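Local coordinates for protein Avidin/streptavidin (Shewanella denitrificans, PDB 3SZH) that probably binds biotin with high affinity, as a thermostable member of the avidin/streptavidin family from a cold-living bacterium, at residues Y22-N27 with E31-Y36; S11-Q16 with G91-L96; T78-F83 with G113-S118. All blocks are in the same frame, centred on the assembly; numbering follows the deposited sequence.

Interaction 1 of 3, residues Y22-N27 with E31-Y36; sequences YINSIN and ELTGSY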
loop_
_atom_site.group_PDB
_atom_site.type_symbol
_atom_site.label_atom_id
_atom_site.label_comp_id
_atom_site.label_asym_id
_atom_site.label_seq_id
_atom_site.Cartn_x
_atom_site.Cartn_y
_atom_site.Cartn_z
ATOM N N TYR B 22 -12.195 -5.382 6.680
ATOM C CA TYR B 22 -12.356 -5.516 8.133
ATOM C C TYR B 22 -11.100 -4.958 8.775
ATOM O O TYR B 22 -10.047 -5.635 8.741
ATOM C CB TYR B 22 -12.564 -6.988 8.520
ATOM C CG TYR B 22 -13.729 -7.667 7.842
ATOM C CD1 TYR B 22 -13.551 -8.314 6.607
ATOM C CD2 TYR B 22 -15.014 -7.659 8.413
ATOM C CE1 TYR B 22 -14.606 -8.953 5.966
ATOM C CE2 TYR B 22 -16.073 -8.300 7.796
ATOM C CZ TYR B 22 -15.854 -8.956 6.570
ATOM O OH TYR B 22 -16.884 -9.588 5.900
ATOM N N ILE B 23 -11.148 -3.739 9.291
ATOM C CA ILE B 23 -10.006 -3.185 9.989
ATOM C C ILE B 23 -9.957 -3.749 11.388
ATOM O O ILE B 23 -10.919 -3.588 12.146
ATOM C CB ILE B 23 -10.005 -1.638 10.019
ATOM C CG1 ILE B 23 -10.086 -1.042 8.610
ATOM C CG2 ILE B 23 -8.809 -1.114 10.804
ATOM C CD1 ILE B 23 -10.115 0.502 8.592
ATOM N N ASN B 24 -8.855 -4.406 11.729
ATOM C CA ASN B 24 -8.661 -4.990 13.029
ATOM C C ASN B 24 -8.014 -4.014 13.998
ATOM O O ASN B 24 -8.703 -3.480 14.859
ATOM C CB ASN B 24 -7.889 -6.287 12.896
ATOM C CG ASN B 24 -7.608 -6.899 14.221
ATOM O OD1 ASN B 24 -6.507 -6.765 14.738
ATOM N ND2 ASN B 24 -8.598 -7.551 14.797
ATOM N N SER B 25 -6.712 -3.801 13.901
ATOM C CA SER B 25 -5.987 -2.901 14.776
ATOM C C SER B 25 -5.501 -1.667 14.021
ATOM O O SER B 25 -5.177 -1.722 12.825
ATOM C CB SER B 25 -4.809 -3.626 15.445
ATOM O OG SER B 25 -3.839 -4.021 14.493
ATOM N N ILE B 26 -5.469 -0.553 14.741
ATOM C CA ILE B 26 -4.726 0.632 14.346
ATOM C C ILE B 26 -3.902 1.027 15.571
ATOM O O ILE B 26 -4.455 1.434 16.600
ATOM C CB ILE B 26 -5.623 1.801 13.911
ATOM C CG1 ILE B 26 -6.537 1.412 12.737
ATOM C CG2 ILE B 26 -4.777 3.015 13.574
ATOM C CD1 ILE B 26 -7.562 2.506 12.362
ATOM N N ASN B 27 -2.587 0.832 15.491
ATOM C CA ASN B 27 -1.741 0.979 16.678
ATOM C C ASN B 27 -1.389 2.426 16.951
ATOM O O ASN B 27 -1.870 3.326 16.265
ATOM C CB ASN B 27 -0.527 0.029 16.643
ATOM C CG ASN B 27 0.592 0.461 15.689
ATOM O OD1 ASN B 27 1.530 -0.334 15.461
ATOM N ND2 ASN B 27 0.531 1.644 15.140
ATOM N N GLU B 31 -0.268 2.225 12.386
ATOM C CA GLU B 31 -0.115 1.052 11.541
ATOM C C GLU B 31 -1.349 0.180 11.637
ATOM O O GLU B 31 -1.876 -0.032 12.738
ATOM C CB GLU B 31 1.136 0.257 11.884
ATOM C CG GLU B 31 1.569 -0.515 10.671
ATOM C CD GLU B 31 2.802 -1.376 10.848
ATOM O OE1 GLU B 31 3.568 -1.194 11.813
ATOM O OE2 GLU B 31 3.010 -2.226 9.972
ATOM N N LEU B 32 -1.828 -0.298 10.497
ATOM C CA LEU B 32 -3.083 -1.009 10.394
ATOM C C LEU B 32 -2.880 -2.495 10.144
ATOM O O LEU B 32 -1.996 -2.888 9.367
ATOM C CB LEU B 32 -3.887 -0.383 9.233
ATOM C CG LEU B 32 -5.234 -0.967 8.815
ATOM C CD1 LEU B 32 -6.129 0.139 8.259
ATOM C CD2 LEU B 32 -5.051 -2.083 7.794
ATOM N N THR B 33 -3.752 -3.306 10.727
ATOM C CA THR B 33 -3.916 -4.708 10.346
ATOM C C THR B 33 -5.397 -4.939 10.087
ATOM O O THR B 33 -6.260 -4.203 10.578
ATOM C CB THR B 33 -3.451 -5.705 11.404
ATOM O OG1 THR B 33 -4.349 -5.679 12.520
ATOM C CG2 THR B 33 -2.015 -5.440 11.862
ATOM N N GLY B 34 -5.689 -5.958 9.293
ATOM C CA GLY B 34 -7.068 -6.342 9.059
ATOM C C GLY B 34 -7.163 -7.500 8.104
ATOM O O GLY B 34 -6.170 -8.207 7.836
ATOM N N SER B 35 -8.359 -7.729 7.594
ATOM C CA SER B 35 -8.678 -8.793 6.645
ATOM C C SER B 35 -9.528 -8.206 5.534
ATOM O O SER B 35 -10.256 -7.232 5.755
ATOM C CB SER B 35 -9.459 -9.928 7.304
ATOM O OG SER B 35 -8.727 -10.548 8.356
ATOM N N TYR B 36 -9.484 -8.804 4.358
ATOM C CA TYR B 36 -10.294 -8.402 3.216
ATOM C C TYR B 36 -10.999 -9.624 2.667
ATOM O O TYR B 36 -10.368 -10.678 2.472
ATOM C CB TYR B 36 -9.402 -7.775 2.169
ATOM C CG TYR B 36 -10.110 -7.064 1.058
ATOM C CD1 TYR B 36 -10.504 -7.739 -0.083
ATOM C CD2 TYR B 36 -10.416 -5.710 1.161
ATOM C CE1 TYR B 36 -11.152 -7.085 -1.132
ATOM C CE2 TYR B 36 -11.054 -5.030 0.100
ATOM C CZ TYR B 36 -11.406 -5.741 -1.026
ATOM O OH TYR B 36 -12.031 -5.071 -2.062
HETATM O O HOH W 1 -4.064 -8.075 13.779
HETATM O O HOH W 2 -1.707 -2.443 14.089
#

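Interaction 2 of 3, residues S11-Q16 with G91-L96; sequences SAWVNQ and GKISTL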
loop_
_atom_site.group_PDB
_atom_site.type_symbol
_atom_site.label_atom_id
_atom_site.label_comp_id
_atom_site.label_asym_id
_atom_site.label_seq_id
_atom_site.Cartn_x
_atom_site.Cartn_y
_atom_site.Cartn_z
ATOM N N SER B 11 -13.411 -1.517 12.530
ATOM C CA SER B 11 -14.440 -0.928 11.670
ATOM C C SER B 11 -14.419 -1.651 10.330
ATOM O O SER B 11 -13.351 -2.053 9.838
ATOM C CB SER B 11 -14.250 0.584 11.509
ATOM O OG SER B 11 -13.023 0.945 10.901
ATOM N N ALA B 12 -15.601 -1.855 9.756
ATOM C CA ALA B 12 -15.763 -2.588 8.507
ATOM C C ALA B 12 -16.391 -1.702 7.437
ATOM O O ALA B 12 -17.252 -0.856 7.715
ATOM C CB ALA B 12 -16.590 -3.821 8.703
ATOM N N TRP B 13 -15.974 -1.941 6.206
ATOM C CA TRP B 13 -16.254 -1.035 5.077
ATOM C C TRP B 13 -16.506 -1.877 3.843
ATOM O O TRP B 13 -15.687 -2.742 3.565
ATOM C CB TRP B 13 -15.079 -0.063 4.875
ATOM C CG TRP B 13 -14.630 0.589 6.132
ATOM C CD1 TRP B 13 -13.747 0.109 7.048
ATOM C CD2 TRP B 13 -15.118 1.809 6.662
ATOM N NE1 TRP B 13 -13.629 0.962 8.106
ATOM C CE2 TRP B 13 -14.456 2.025 7.886
ATOM C CE3 TRP B 13 -16.065 2.773 6.219
ATOM C CZ2 TRP B 13 -14.727 3.144 8.700
ATOM C CZ3 TRP B 13 -16.314 3.899 7.027
ATOM C CH2 TRP B 13 -15.634 4.074 8.234
ATOM N N VAL B 14 -17.571 -1.614 3.088
ATOM C CA VAL B 14 -17.981 -2.471 1.963
ATOM C C VAL B 14 -18.013 -1.656 0.680
ATOM O O VAL B 14 -18.654 -0.608 0.613
ATOM C CB VAL B 14 -19.381 -3.134 2.186
ATOM C CG1 VAL B 14 -19.618 -4.219 1.177
ATOM C CG2 VAL B 14 -19.497 -3.716 3.571
ATOM N N ASN B 15 -17.351 -2.126 -0.360
ATOM C CA ASN B 15 -17.308 -1.389 -1.622
ATOM C C ASN B 15 -18.446 -1.741 -2.573
ATOM O O ASN B 15 -19.357 -2.506 -2.268
ATOM C CB ASN B 15 -15.915 -1.496 -2.302
ATOM C CG ASN B 15 -15.659 -2.848 -2.951
ATOM O OD1 ASN B 15 -16.570 -3.667 -3.114
ATOM N ND2 ASN B 15 -14.410 -3.085 -3.345
ATOM N N GLN B 16 -18.411 -1.109 -3.739
ATOM C CA GLN B 16 -19.465 -1.254 -4.763
ATOM C C GLN B 16 -19.578 -2.660 -5.392
ATOM O O GLN B 16 -20.545 -2.949 -6.122
ATOM C CB GLN B 16 -19.305 -0.171 -5.852
ATOM C CG GLN B 16 -18.144 -0.400 -6.824
ATOM C CD GLN B 16 -16.742 -0.150 -6.242
ATOM O OE1 GLN B 16 -16.574 0.496 -5.192
ATOM N NE2 GLN B 16 -15.735 -0.622 -6.964
ATOM N N GLY B 91 -20.456 7.133 6.889
ATOM C CA GLY B 91 -18.999 7.125 6.722
ATOM C C GLY B 91 -18.618 6.332 5.492
ATOM O O GLY B 91 -19.210 5.289 5.204
ATOM N N LYS B 92 -17.653 6.861 4.747
ATOM C CA LYS B 92 -17.161 6.217 3.544
ATOM C C LYS B 92 -15.661 6.381 3.475
ATOM O O LYS B 92 -15.099 7.296 4.074
ATOM C CB LYS B 92 -17.779 6.835 2.287
ATOM C CG LYS B 92 -19.298 6.638 2.157
ATOM C CD LYS B 92 -19.821 7.110 0.809
ATOM C CE LYS B 92 -21.340 7.089 0.785
ATOM N NZ LYS B 92 -21.899 5.724 0.585
ATOM N N ILE B 93 -15.010 5.472 2.764
ATOM C CA ILE B 93 -13.607 5.627 2.403
ATOM C C ILE B 93 -13.533 5.620 0.881
ATOM O O ILE B 93 -13.908 4.642 0.239
ATOM C CB ILE B 93 -12.714 4.488 2.971
ATOM C CG1 ILE B 93 -12.879 4.341 4.493
ATOM C CG2 ILE B 93 -11.243 4.754 2.637
ATOM C CD1 ILE B 93 -12.158 3.115 5.081
ATOM N N SER B 94 -13.098 6.743 0.321
ATOM C CA SER B 94 -12.967 6.869 -1.114
ATOM C C SER B 94 -11.522 6.567 -1.471
ATOM O O SER B 94 -10.613 7.189 -0.916
ATOM C CB SER B 94 -13.355 8.281 -1.527
ATOM O OG SER B 94 -13.223 8.417 -2.912
ATOM N N THR B 95 -11.324 5.645 -2.415
ATOM C CA THR B 95 -9.993 5.121 -2.715
ATOM C C THR B 95 -9.699 5.058 -4.201
ATOM O O THR B 95 -10.595 4.943 -5.041
ATOM C CB THR B 95 -9.766 3.687 -2.149
ATOM O OG1 THR B 95 -10.519 2.744 -2.908
ATOM C CG2 THR B 95 -10.125 3.577 -0.680
ATOM N N LEU B 96 -8.403 5.034 -4.502
ATOM C CA LEU B 96 -7.875 4.635 -5.790
ATOM C C LEU B 96 -6.953 3.452 -5.524
ATOM O O LEU B 96 -6.121 3.514 -4.611
ATOM C CB LEU B 96 -7.073 5.768 -6.417
ATOM C CG LEU B 96 -7.850 7.048 -6.697
ATOM C CD1 LEU B 96 -6.919 8.100 -7.297
ATOM C CD2 LEU B 96 -9.054 6.790 -7.606
#

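Interaction 3 of 3, residues T78-F83 with G113-S118; sequences TSWSGF and GQDVFS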
loop_
_atom_site.group_PDB
_atom_site.type_symbol
_atom_site.label_atom_id
_atom_site.label_comp_id
_atom_site.label_asym_id
_atom_site.label_seq_id
_atom_site.Cartn_x
_atom_site.Cartn_y
_atom_site.Cartn_z
ATOM N N THR B 78 -2.971 -6.054 -4.354
ATOM C CA THR B 78 -3.709 -4.807 -4.538
ATOM C C THR B 78 -3.393 -3.844 -3.416
ATOM O O THR B 78 -3.277 -4.247 -2.256
ATOM C CB THR B 78 -5.224 -5.059 -4.586
ATOM O OG1 THR B 78 -5.486 -5.945 -5.670
ATOM C CG2 THR B 78 -6.023 -3.745 -4.805
ATOM N N SER B 79 -3.200 -2.579 -3.768
ATOM C CA SER B 79 -2.961 -1.515 -2.809
ATOM C C SER B 79 -3.959 -0.396 -3.049
ATOM O O SER B 79 -4.146 0.046 -4.179
ATOM C CB SER B 79 -1.578 -0.920 -2.971
ATOM O OG SER B 79 -0.609 -1.909 -2.747
ATOM N N TRP B 80 -4.593 0.071 -1.994
ATOM C CA TRP B 80 -5.552 1.180 -2.004
ATOM C C TRP B 80 -4.942 2.363 -1.271
ATOM O O TRP B 80 -4.317 2.225 -0.215
ATOM C CB TRP B 80 -6.805 0.750 -1.258
ATOM C CG TRP B 80 -7.679 -0.292 -1.875
ATOM C CD1 TRP B 80 -8.827 -0.079 -2.569
ATOM C CD2 TRP B 80 -7.526 -1.719 -1.794
ATOM N NE1 TRP B 80 -9.428 -1.259 -2.906
ATOM C CE2 TRP B 80 -8.637 -2.293 -2.461
ATOM C CE3 TRP B 80 -6.588 -2.574 -1.180
ATOM C CZ2 TRP B 80 -8.851 -3.675 -2.505
ATOM C CZ3 TRP B 80 -6.789 -3.951 -1.255
ATOM C CH2 TRP B 80 -7.914 -4.483 -1.902
ATOM N N SER B 81 -5.199 3.553 -1.815
ATOM C CA SER B 81 -4.895 4.820 -1.159
ATOM C C SER B 81 -6.180 5.617 -1.122
ATOM O O SER B 81 -6.863 5.727 -2.142
ATOM C CB SER B 81 -3.878 5.633 -1.958
ATOM O OG SER B 81 -2.639 4.952 -2.062
ATOM N N GLY B 82 -6.537 6.172 0.020
ATOM C CA GLY B 82 -7.789 6.893 0.073
ATOM C C GLY B 82 -7.972 7.688 1.333
ATOM O O GLY B 82 -7.049 7.937 2.105
ATOM N N PHE B 83 -9.194 8.165 1.499
ATOM C CA PHE B 83 -9.503 9.079 2.590
ATOM C C PHE B 83 -10.930 8.889 3.065
ATOM O O PHE B 83 -11.829 8.510 2.308
ATOM C CB PHE B 83 -9.257 10.534 2.168
ATOM C CG PHE B 83 -10.010 10.934 0.938
ATOM C CD1 PHE B 83 -9.433 10.781 -0.317
ATOM C CD2 PHE B 83 -11.314 11.437 1.031
ATOM C CE1 PHE B 83 -10.136 11.121 -1.466
ATOM C CE2 PHE B 83 -12.008 11.774 -0.102
ATOM C CZ PHE B 83 -11.429 11.619 -1.345
ATOM N N GLY B 113 -7.994 1.352 -10.563
ATOM C CA GLY B 113 -9.403 1.686 -10.507
ATOM C C GLY B 113 -9.773 2.442 -9.259
ATOM O O GLY B 113 -8.904 2.846 -8.473
ATOM N N GLN B 114 -11.075 2.659 -9.104
ATOM C CA GLN B 114 -11.614 3.405 -7.962
ATOM C C GLN B 114 -12.586 2.535 -7.207
ATOM O O GLN B 114 -13.455 1.921 -7.802
ATOM C CB GLN B 114 -12.330 4.733 -8.347
ATOM C CG GLN B 114 -13.259 5.260 -7.184
ATOM C CD GLN B 114 -13.052 6.729 -6.688
ATOM O OE1 GLN B 114 -13.377 7.691 -7.414
ATOM N NE2 GLN B 114 -12.612 6.892 -5.401
ATOM N N ASP B 115 -12.436 2.487 -5.883
ATOM C CA ASP B 115 -13.423 1.826 -5.002
ATOM C C ASP B 115 -13.911 2.827 -3.983
ATOM O O ASP B 115 -13.108 3.587 -3.415
ATOM C CB ASP B 115 -12.788 0.675 -4.204
ATOM C CG ASP B 115 -12.580 -0.599 -4.989
ATOM O OD1 ASP B 115 -13.004 -0.717 -6.160
ATOM O OD2 ASP B 115 -11.952 -1.496 -4.396
ATOM N N VAL B 116 -15.222 2.835 -3.728
ATOM C CA VAL B 116 -15.768 3.604 -2.614
ATOM C C VAL B 116 -16.349 2.612 -1.635
ATOM O O VAL B 116 -17.190 1.794 -1.994
ATOM C CB VAL B 116 -16.823 4.632 -3.063
ATOM C CG1 VAL B 116 -17.403 5.304 -1.842
ATOM C CG2 VAL B 116 -16.174 5.666 -4.010
ATOM N N PHE B 117 -15.816 2.630 -0.414
ATOM C CA PHE B 117 -16.246 1.728 0.647
ATOM C C PHE B 117 -17.200 2.508 1.544
ATOM O O PHE B 117 -16.970 3.684 1.854
ATOM C CB PHE B 117 -15.036 1.231 1.461
ATOM C CG PHE B 117 -14.107 0.331 0.720
ATOM C CD1 PHE B 117 -13.133 0.856 -0.129
ATOM C CD2 PHE B 117 -14.191 -1.043 0.890
ATOM C CE1 PHE B 117 -12.260 0.008 -0.800
ATOM C CE2 PHE B 117 -13.311 -1.903 0.225
ATOM C CZ PHE B 117 -12.346 -1.380 -0.618
ATOM N N SER B 118 -18.300 1.874 1.901
ATOM C CA SER B 118 -19.312 2.452 2.775
ATOM C C SER B 118 -19.344 1.669 4.076
ATOM O O SER B 118 -19.072 0.471 4.080
ATOM C CB SER B 118 -20.685 2.369 2.096
ATOM O OG SER B 118 -20.718 3.129 0.897
#

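Interaction 1 of 3, residues Y22-N27 with E31-Y36
Ser25 and Thr33 meet through their hydroxyls: Ser25 OG and Thr33 OG1 lie 2.6 Å apart in a hydrogen bond that either could donate. Both oxygens sit between their own backbone N and carbonyl carbon (chi1 65° and 70°), which turns them toward one another. Water extends this polar face. One molecule links Asn24 OD1 to Thr33 OG1, and another links Ser25 OG to Glu31 O. Asn24 lies alongside Thr33, its side chain pointing the same way.

The backbone explains why two residues face Thr33. Thr33 O accepts from Asn24 N at 2.8 Å and only weakly from Ser25 N, the signature of a classic beta bulge in the antiparallel hairpin of strands 20-26 and 31-37. Regular pairing flanks it: Tyr22 N to Ser35 O is 2.8 Å, and Asn27 N to Glu31 O is 3.0 Å. At Gly34 the chains draw close, with Tyr22 O 3.1 Å from Gly34 CA.

The other face is apolar. Ile23 and Leu32 cross at about a right angle, Ile23 CG2 standing 3.9 Å from Leu32 CD1, and both also rest on Ile61. Farther out, Tyr22 OH bonds Arg39, while Glu31 OE2 reaches Asn53 of the second subunit.

Interaction 2 of 3, residues S11-Q16 with G91-L96
Within the closed antiparallel beta barrel, Trp13 of strand 11-14 and Ile93 of strand 92-101 meet over the inner side of strand 111-119, the last strand, which runs between theirs. The backbones themselves stay apart: the nearest CA atoms, those of Trp13 and Lys92, are 7.5 Å from each other, and the contact buries only 158 Å² in all. It is therefore a contact reached through side chains, with the indole on one side and Ile93 and Gly91 on the other.

Ile93 CD1 sits over one face of that indole, 3.6 Å from the centroid of the five-membered ring and 11° off its normal, a well-formed CH-pi contact. The closest atom pair is Ile93 CD1 with Trp13 CD2 at 3.6 Å. The isoleucine arm crosses the indole at about a right angle, and Ile93 CG1 comes 3.9 Å from Trp13 CE3, on the six-membered part. With CG1 anti to the carbonyl carbon and the arm extended beyond it (chi2 173°), the terminal methyl is carried out to the pyrrole ring. Gly91 is met differently: its carbonyl carbon C lies in the ring plane at the indole edge, 3.7 Å from Trp13 CZ3.

This places the tryptophan inside an eight-stranded up-and-down barrel, the avidin fold, reaching from the first strand across the last to the seventh. The rotation of its ring is constrained at the other end, where Trp13 NE1 donates to Ser11 OG at 2.9 Å. That bond is bent (142° at the hydrogen); Ser11 OG stands somewhat out of the ring plane. Ser11 OG is also bonded to Thr8 O, a second-shell link. Phe117, Ile23 and Tyr84 also pack on Trp13, while Leu7 packs against Ile93.

Interaction 3 of 3, residues T78-F83 with G113-S118
Trp80 and Asp115 form the tight part of this contact. Trp80 NE1 donates to Asp115 OD2 at 2.9 Å with an angle of 178° at the hydrogen, and the oxygen lies in the indole plane, so the N-H is used head-on. On the acceptor side the approach is less regular: the donor stands above the carboxylate plane, and the ring and carboxylate planes are turned well away from coplanar. Asp115 CG is anti to its carbonyl carbon (chi1 -78°), which directs OD2 to the indole nitrogen.

Beside that bond comes Phe117, which offers its edge to the face of Trp80 in an offset edge-to-face pair. The centroids of the phenyl and the five-membered ring are 5.4 Å apart and the planes stand at 70°. Phe117 CZ approaches Trp80 NE1 to 3.7 Å, and Phe117 CE1 lies 3.9 Å from Trp80 CD1. Thr78, two residues back, sets its CG2 over one indole face, 3.4 Å above the plane.

Away from these side chains the two segments do not touch: the CA atoms of Trp80 and Asp115 are 8.4 Å apart, and 107 Å² is buried in all. The solvent side is on strand 111-119, where exposed Gln114 starts out away from Trp80 before its far end turns back, and Val116 is partly exposed.

In streptavidin an equivalent Trp-Asp pair lies at the closed end of the biotin pocket, consistent with Trp80 and Asp115 lying there in this relative. Gln16 NE2 holds Asp115 OD1, and Asn15 ND2 bonds OD2 weakly. Phe63, Tyr36 and Trp97 place their rings around Trp80, while strand 92-101, between strands 73-85 and 111-119, supplies Thr95, which touches Trp80 and whose OG1 is hydrogen-bonded to Asp115 O.

How the interactions relate
From the N terminus, strand 11-14 comes first and makes one half of interaction 2, whose other half arrives only at 91-96. Interaction 1 is nested inside that long loop, closing the short hairpin of 22-27 with 31-36. Interaction 3 opens at 78-83, before interaction 2 has closed, and closes at 113-118, so the two cross and their segments alternate. Interactions 1 and 3 are in series. Neighbouring strands join them: Ile23 N lies 2.8 Å from Ser11 O, and Val14 N lies 2.8 Å from Ser118 O, the second pair sealing the barrel between first and last strands. Tyr36 brings interaction 1 against Trp80 and Phe117.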